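Local coordinates for protein putative succinylglutamate desuccinylase / aspartoacylase (Shewanella amazonensis, PDB 3FMC) that is probably a zinc-dependent hydrolase of the succinylglutamate desuccinylase/aspartoacylase family, acting on a substrate that remains to be identified, at residues L171-C183 with D340-V352. Residues are numbered along the deposited sequence; the frame is centred on the assembly and turned at random.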
ATOM      1  N   LEU C 171       1.287 -11.538  23.277  1.00 12.09           N
ATOM      2  CA  LEU C 171       2.519 -11.865  22.590  1.00 12.82           C
ATOM      3  C   LEU C 171       2.686 -11.050  21.303  1.00 13.43           C
ATOM      4  O   LEU C 171       1.893 -11.181  20.327  1.00 13.36           O
ATOM      5  CB  LEU C 171       2.608 -13.347  22.275  1.00 13.15           C
ATOM      6  CG  LEU C 171       2.324 -14.310  23.437  1.00 13.52           C
ATOM      7  CD1 LEU C 171       2.514 -15.726  22.932  1.00 12.00           C
ATOM      8  CD2 LEU C 171       3.211 -14.028  24.639  1.00 13.99           C
ATOM      9  N   HIS C 172       3.771 -10.276  21.306  1.00 12.19           N
ATOM     10  CA  HIS C 172       4.161  -9.409  20.208  1.00 13.75           C
ATOM     11  C   HIS C 172       5.604  -9.697  19.769  1.00 13.91           C
ATOM     12  O   HIS C 172       6.288 -10.557  20.312  1.00 12.94           O
ATOM     13  CB  HIS C 172       4.027  -7.941  20.654  1.00 15.97           C
ATOM     14  CG  HIS C 172       2.602  -7.452  20.806  1.00 15.34           C
ATOM     15  ND1 HIS C 172       1.999  -6.591  19.900  1.00 15.10           N
ATOM     16  CD2 HIS C 172       1.672  -7.702  21.760  1.00 15.18           C
ATOM     17  CE1 HIS C 172       0.762  -6.334  20.295  1.00 19.90           C
ATOM     18  NE2 HIS C 172       0.536  -6.997  21.418  1.00 14.77           N
ATOM     19  N   THR C 173       6.026  -8.964  18.756  1.00 13.05           N
ATOM     20  CA  THR C 173       7.425  -8.879  18.351  1.00 12.70           C
ATOM     21  C   THR C 173       7.703  -7.414  18.014  1.00 13.84           C
ATOM     22  O   THR C 173       6.782  -6.627  17.787  1.00 14.06           O
ATOM     23  CB  THR C 173       7.821  -9.738  17.130  1.00 12.80           C
ATOM     24  OG1 THR C 173       7.453  -9.102  15.893  1.00 11.68           O
ATOM     25  CG2 THR C 173       7.255 -11.179  17.175  1.00 11.47           C
ATOM     26  N   GLY C 174       8.991  -7.077  17.982  1.00 11.47           N
ATOM     27  CA  GLY C 174       9.452  -5.802  17.471  1.00 14.03           C
ATOM     28  C   GLY C 174       9.756  -5.986  15.990  1.00 13.83           C
ATOM     29  O   GLY C 174       9.405  -7.004  15.404  1.00 14.33           O
ATOM     30  N   PRO C 175      10.317  -4.958  15.342  1.00 13.03           N
ATOM     31  CA  PRO C 175      10.674  -5.030  13.916  1.00 14.27           C
ATOM     32  C   PRO C 175      11.970  -5.834  13.785  1.00 16.27           C
ATOM     33  O   PRO C 175      11.885  -7.018  13.525  1.00 15.53           O
ATOM     34  CB  PRO C 175      10.781  -3.558  13.501  1.00 13.03           C
ATOM     35  CG  PRO C 175      11.143  -2.827  14.779  1.00 13.86           C
ATOM     36  CD  PRO C 175      10.448  -3.578  15.893  1.00 14.36           C
ATOM     37  N   LYS C 176      13.138  -5.202  13.863  1.00 15.51           N
ATOM     38  CA  LYS C 176      14.429  -5.940  14.050  1.00 13.87           C
ATOM     39  C   LYS C 176      14.646  -5.678  15.527  1.00 13.79           C
ATOM     40  O   LYS C 176      14.905  -4.539  15.937  1.00 14.46           O
ATOM     41  CB  LYS C 176      15.555  -5.399  13.219  1.00 15.47           C
ATOM     42  CG  LYS C 176      15.289  -5.463  11.727  1.00 24.60           C
ATOM     43  CD  LYS C 176      15.213  -6.883  11.164  1.00 31.51           C
ATOM     44  CE  LYS C 176      15.167  -6.818   9.638  1.00 33.80           C
ATOM     45  NZ  LYS C 176      16.425  -6.177   9.097  1.00 38.67           N
ATOM     46  N   SER C 177      14.475  -6.712  16.352  1.00 14.55           N
ATOM     47  CA  SER C 177      14.403  -6.481  17.787  1.00 13.21           C
ATOM     48  C   SER C 177      14.951  -7.613  18.655  1.00 15.14           C
ATOM     49  O   SER C 177      14.925  -8.764  18.273  1.00 15.17           O
ATOM     50  CB  SER C 177      12.930  -6.280  18.147  1.00 13.84           C
ATOM     51  OG  SER C 177      12.653  -6.034  19.502  1.00 12.77           O
ATOM     52  N   CYS C 178      15.376  -7.243  19.855  1.00 17.01           N
ATOM     53  CA  CYS C 178      15.723  -8.239  20.855  1.00 15.01           C
ATOM     54  C   CYS C 178      14.443  -8.551  21.619  1.00 14.54           C
ATOM     55  O   CYS C 178      13.396  -7.935  21.404  1.00 12.50           O
ATOM     56  CB  CYS C 178      16.845  -7.734  21.805  1.00 15.01           C
ATOM     57  SG  CYS C 178      16.414  -6.474  22.897  1.00 17.16           S
ATOM     58  N   LYS C 179      14.500  -9.574  22.471  1.00 13.29           N
ATOM     59  CA  LYS C 179      13.356  -9.926  23.323  1.00 14.94           C
ATOM     60  C   LYS C 179      13.296  -8.916  24.485  1.00 16.12           C
ATOM     61  O   LYS C 179      14.294  -8.619  25.154  1.00 15.65           O
ATOM     62  CB  LYS C 179      13.511 -11.358  23.884  1.00 13.36           C
ATOM     63  CG  LYS C 179      13.700 -12.374  22.826  1.00 16.19           C
ATOM     64  CD  LYS C 179      13.715 -13.792  23.382  1.00 17.67           C
ATOM     65  CE  LYS C 179      13.980 -14.774  22.297  1.00 17.11           C
ATOM     66  NZ  LYS C 179      13.998 -16.152  22.827  1.00 18.82           N
ATOM     67  N   HIS C 180      12.115  -8.389  24.704  1.00 13.26           N
ATOM     68  CA  HIS C 180      11.849  -7.439  25.747  1.00 13.15           C
ATOM     69  C   HIS C 180      10.442  -7.619  26.295  1.00 14.38           C
ATOM     70  O   HIS C 180       9.592  -8.280  25.699  1.00 15.19           O
ATOM     71  CB  HIS C 180      12.201  -5.979  25.373  1.00 12.73           C
ATOM     72  CG  HIS C 180      11.472  -5.429  24.180  1.00 10.21           C
ATOM     73  ND1 HIS C 180      11.739  -5.841  22.885  1.00 14.57           N
ATOM     74  CD2 HIS C 180      10.573  -4.433  24.082  1.00 15.43           C
ATOM     75  CE1 HIS C 180      10.997  -5.132  22.054  1.00 12.59           C
ATOM     76  NE2 HIS C 180      10.276  -4.277  22.759  1.00 15.13           N
ATOM     77  N   LEU C 181      10.212  -7.019  27.433  1.00 13.51           N
ATOM     78  CA  LEU C 181       8.962  -7.170  28.163  1.00 15.14           C
ATOM     79  C   LEU C 181       8.439  -5.874  28.699  1.00 15.05           C
ATOM     80  O   LEU C 181       9.220  -5.040  29.203  1.00 16.47           O
ATOM     81  CB  LEU C 181       9.210  -8.084  29.352  1.00 17.29           C
ATOM     82  CG  LEU C 181       8.137  -8.415  30.398  1.00 15.33           C
ATOM     83  CD1 LEU C 181       6.981  -9.292  29.832  1.00 15.67           C
ATOM     84  CD2 LEU C 181       8.756  -9.123  31.667  1.00 12.34           C
ATOM     85  N   TYR C 182       7.140  -5.681  28.537  1.00 14.61           N
ATOM     86  CA  TYR C 182       6.424  -4.614  29.204  1.00 14.49           C
ATOM     87  C   TYR C 182       5.745  -5.237  30.446  1.00 16.06           C
ATOM     88  O   TYR C 182       4.991  -6.262  30.371  1.00 17.51           O
ATOM     89  CB  TYR C 182       5.403  -3.924  28.337  1.00 14.79           C
ATOM     90  CG  TYR C 182       5.972  -3.137  27.174  1.00 15.74           C
ATOM     91  CD1 TYR C 182       6.333  -3.751  25.987  1.00 17.71           C
ATOM     92  CD2 TYR C 182       6.117  -1.763  27.265  1.00 19.57           C
ATOM     93  CE1 TYR C 182       6.839  -3.018  24.916  1.00 17.71           C
ATOM     94  CE2 TYR C 182       6.640  -1.053  26.263  1.00 15.84           C
ATOM     95  CZ  TYR C 182       6.989  -1.644  25.073  1.00 18.21           C
ATOM     96  OH  TYR C 182       7.474  -0.850  24.053  1.00 17.44           O
ATOM     97  N   CYS C 183       5.999  -4.589  31.572  1.00 15.59           N
ATOM     98  CA  CYS C 183       5.574  -5.063  32.884  1.00 16.89           C
ATOM     99  C   CYS C 183       5.110  -3.859  33.684  1.00 13.65           C
ATOM    100  O   CYS C 183       5.849  -2.872  33.783  1.00 16.28           O
ATOM    101  CB  CYS C 183       6.747  -5.728  33.583  1.00 21.47           C
ATOM    102  SG  CYS C 183       6.273  -6.521  35.163  1.00 21.52           S
ATOM    103  N   ASP C 340      24.060   7.036  26.722  1.00 23.84           N
ATOM    104  CA  ASP C 340      24.337   5.619  26.935  1.00 23.72           C
ATOM    105  C   ASP C 340      22.973   4.930  27.098  1.00 21.36           C
ATOM    106  O   ASP C 340      22.047   5.478  27.696  1.00 22.41           O
ATOM    107  CB  ASP C 340      25.088   5.373  28.227  1.00 25.88           C
ATOM    108  CG  ASP C 340      26.510   5.967  28.240  1.00 26.28           C
ATOM    109  OD1 ASP C 340      26.989   6.532  27.226  1.00 29.33           O
ATOM    110  OD2 ASP C 340      27.100   5.852  29.323  1.00 33.33           O
ATOM    111  N   GLY C 341      22.859   3.734  26.566  1.00 20.16           N
ATOM    112  CA  GLY C 341      21.633   2.986  26.670  1.00 19.87           C
ATOM    113  C   GLY C 341      21.771   1.666  25.979  1.00 18.28           C
ATOM    114  O   GLY C 341      22.879   1.276  25.543  1.00 17.37           O
ATOM    115  N   VAL C 342      20.638   0.964  25.895  1.00 16.43           N
ATOM    116  CA  VAL C 342      20.557  -0.339  25.243  1.00 14.94           C
ATOM    117  C   VAL C 342      19.574  -0.277  24.060  1.00 15.68           C
ATOM    118  O   VAL C 342      18.386  -0.161  24.291  1.00 14.68           O
ATOM    119  CB  VAL C 342      20.035  -1.448  26.199  1.00 12.31           C
ATOM    120  CG1 VAL C 342      20.036  -2.790  25.472  1.00 16.17           C
ATOM    121  CG2 VAL C 342      20.950  -1.588  27.427  1.00 16.53           C
ATOM    122  N   PRO C 343      20.085  -0.322  22.834  1.00 16.61           N
ATOM    123  CA  PRO C 343      19.201  -0.375  21.660  1.00 16.33           C
ATOM    124  C   PRO C 343      18.396  -1.666  21.717  1.00 17.91           C
ATOM    125  O   PRO C 343      18.981  -2.753  21.888  1.00 17.79           O
ATOM    126  CB  PRO C 343      20.183  -0.342  20.478  1.00 19.02           C
ATOM    127  CG  PRO C 343      21.445  -0.774  21.014  1.00 24.87           C
ATOM    128  CD  PRO C 343      21.505  -0.318  22.439  1.00 17.01           C
ATOM    129  N   ILE C 344      17.065  -1.536  21.673  1.00 12.98           N
ATOM    130  CA  ILE C 344      16.152  -2.698  21.731  1.00 13.17           C
ATOM    131  C   ILE C 344      15.752  -3.161  20.341  1.00 13.84           C
ATOM    132  O   ILE C 344      15.664  -4.362  20.033  1.00 12.74           O
ATOM    133  CB  ILE C 344      14.882  -2.352  22.590  1.00 12.78           C
ATOM    134  CG1 ILE C 344      15.276  -2.035  24.044  1.00 17.79           C
ATOM    135  CG2 ILE C 344      13.837  -3.452  22.523  1.00 12.75           C
ATOM    136  CD1 ILE C 344      16.127  -3.143  24.729  1.00 12.81           C
ATOM    137  N   LEU C 345      15.521  -2.187  19.469  1.00 12.30           N
ATOM    138  CA  LEU C 345      15.023  -2.509  18.135  1.00 12.38           C
ATOM    139  C   LEU C 345      15.429  -1.391  17.184  1.00 12.98           C
ATOM    140  O   LEU C 345      15.694  -0.254  17.613  1.00 14.02           O
ATOM    141  CB  LEU C 345      13.481  -2.679  18.183  1.00 10.67           C
ATOM    142  CG  LEU C 345      12.623  -1.502  18.678  1.00 11.32           C
ATOM    143  CD1 LEU C 345      12.338  -0.503  17.507  1.00 14.65           C
ATOM    144  CD2 LEU C 345      11.290  -1.862  19.317  1.00 14.33           C
ATOM    145  N   HIS C 346      15.455  -1.732  15.907  1.00 11.97           N
ATOM    146  CA  HIS C 346      15.719  -0.776  14.857  1.00 11.79           C
ATOM    147  C   HIS C 346      14.815  -1.033  13.648  1.00 14.37           C
ATOM    148  O   HIS C 346      14.228  -2.111  13.464  1.00 13.65           O
ATOM    149  CB  HIS C 346      17.228  -0.704  14.488  1.00 10.88           C
ATOM    150  CG  HIS C 346      17.774  -1.882  13.725  1.00 11.19           C
ATOM    151  ND1 HIS C 346      17.366  -2.215  12.442  1.00 12.43           N
ATOM    152  CD2 HIS C 346      18.773  -2.748  14.035  1.00 16.58           C
ATOM    153  CE1 HIS C 346      18.066  -3.250  12.018  1.00 15.88           C
ATOM    154  NE2 HIS C 346      18.950  -3.577  12.948  1.00 13.62           N
ATOM    155  N   PHE C 347      14.798  -0.029  12.782  1.00 14.83           N
ATOM    156  CA  PHE C 347      13.970  -0.011  11.587  1.00 10.64           C
ATOM    157  C   PHE C 347      14.323  -1.186  10.720  1.00 12.27           C
ATOM    158  O   PHE C 347      15.510  -1.531  10.547  1.00 14.13           O
ATOM    159  CB  PHE C 347      14.176   1.331  10.884  1.00 13.76           C
ATOM    160  CG  PHE C 347      13.194   1.618   9.776  1.00 11.99           C
ATOM    161  CD1 PHE C 347      11.843   1.719  10.034  1.00 16.56           C
ATOM    162  CD2 PHE C 347      13.669   1.942   8.504  1.00 15.40           C
ATOM    163  CE1 PHE C 347      10.958   2.073   9.015  1.00 14.53           C
ATOM    164  CE2 PHE C 347      12.795   2.281   7.491  1.00 15.41           C
ATOM    165  CZ  PHE C 347      11.444   2.333   7.753  1.00 10.64           C
ATOM    166  N   ALA C 348      13.294  -1.771  10.095  1.00 14.99           N
ATOM    167  CA  ALA C 348      13.448  -2.994   9.291  1.00 13.01           C
ATOM    168  C   ALA C 348      13.918  -2.815   7.868  1.00 16.89           C
ATOM    169  O   ALA C 348      14.123  -3.803   7.159  1.00 14.19           O
ATOM    170  CB  ALA C 348      12.115  -3.773   9.310  1.00 15.06           C
ATOM    171  N   SER C 349      14.081  -1.566   7.431  1.00 11.56           N
ATOM    172  CA  SER C 349      14.494  -1.242   6.082  1.00 11.73           C
ATOM    173  C   SER C 349      15.803  -0.412   6.160  1.00 11.30           C
ATOM    174  O   SER C 349      16.110   0.189   7.193  1.00 13.23           O
ATOM    175  CB  SER C 349      13.384  -0.437   5.392  1.00 12.71           C
ATOM    176  OG  SER C 349      13.892   0.260   4.286  1.00 16.79           O
ATOM    177  N   ALA C 350      16.592  -0.454   5.087  1.00 12.78           N
ATOM    178  CA  ALA C 350      17.880   0.236   5.028  1.00 12.51           C
ATOM    179  C   ALA C 350      17.771   1.652   4.458  1.00 16.43           C
ATOM    180  O   ALA C 350      18.781   2.353   4.328  1.00 19.10           O
ATOM    181  CB  ALA C 350      18.877  -0.592   4.198  1.00 13.04           C
ATOM    182  N   SER C 351      16.579   2.074   4.062  1.00 13.39           N
ATOM    183  CA  SER C 351      16.441   3.397   3.455  1.00 14.30           C
ATOM    184  C   SER C 351      15.451   4.214   4.259  1.00 14.38           C
ATOM    185  O   SER C 351      14.317   3.799   4.530  1.00 13.95           O
ATOM    186  CB  SER C 351      16.063   3.271   1.989  1.00 15.09           C
ATOM    187  OG  SER C 351      14.915   2.508   1.846  1.00 18.00           O
ATOM    188  N   VAL C 352      15.932   5.362   4.710  1.00 15.04           N
ATOM    189  CA  VAL C 352      15.180   6.233   5.562  1.00 14.87           C
ATOM    190  C   VAL C 352      15.078   7.666   5.019  1.00 13.72           C
ATOM    191  O   VAL C 352      15.958   8.149   4.314  1.00 11.99           O
ATOM    192  CB  VAL C 352      15.778   6.281   7.015  1.00 14.93           C
ATOM    193  CG1 VAL C 352      15.782   4.878   7.625  1.00 14.04           C
ATOM    194  CG2 VAL C 352      17.216   6.921   7.098  1.00  9.91           C
TER
HETATM  195  O   HOH W   1      17.030  -3.454   9.043  1.00 18.52           O
HETATM  196  O   HOH W   2      15.988  -5.709   6.413  1.00 35.31           O
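P175 lays its ring crosswise against L345, CG 3.8 Å from CD1, just before the start of strand 176-184 of the succinylglutamate desuccinylase/aspartoacylase catalytic domain pairs antiparallel with strand 341-346. Rigid and apolar, the proline suits a bend that must cover a leucine. K176 forms the hydrogen-bonded pair with H346: H346 N gives a sound bond to K176 O (2.9 Å), while the return bond from K176 N is weak. Its aliphatic CB lies over one face of the H346 imidazole, and the chain, bent at chi2 (-67°), carries NZ to two waters that bridge it to F347 O and A348 O. H346 ND1, in turn, donates to F347 O at 2.7 Å, which helps fix the ring's rotation. An alanine in place of H346 would probably leave F347 O without this donor and K176 CB without its aromatic cover. In the non-hydrogen-bonded pair that follows, S177 CA and L345 CA are 4.0 Å apart, which suits a small side chain; S177 sets CB against L345 CB and donates from OG to C178 O. I344 and L345 both face a single residue of strand 357-363, a classic beta bulge, and I344 O accepts from C178 N. H180 ends the contact: its ND1 donates to C178 O, which lies in the ring plane, while the branched I344 puts CG2 over the ring's centre, 3.3 Å from the centroid.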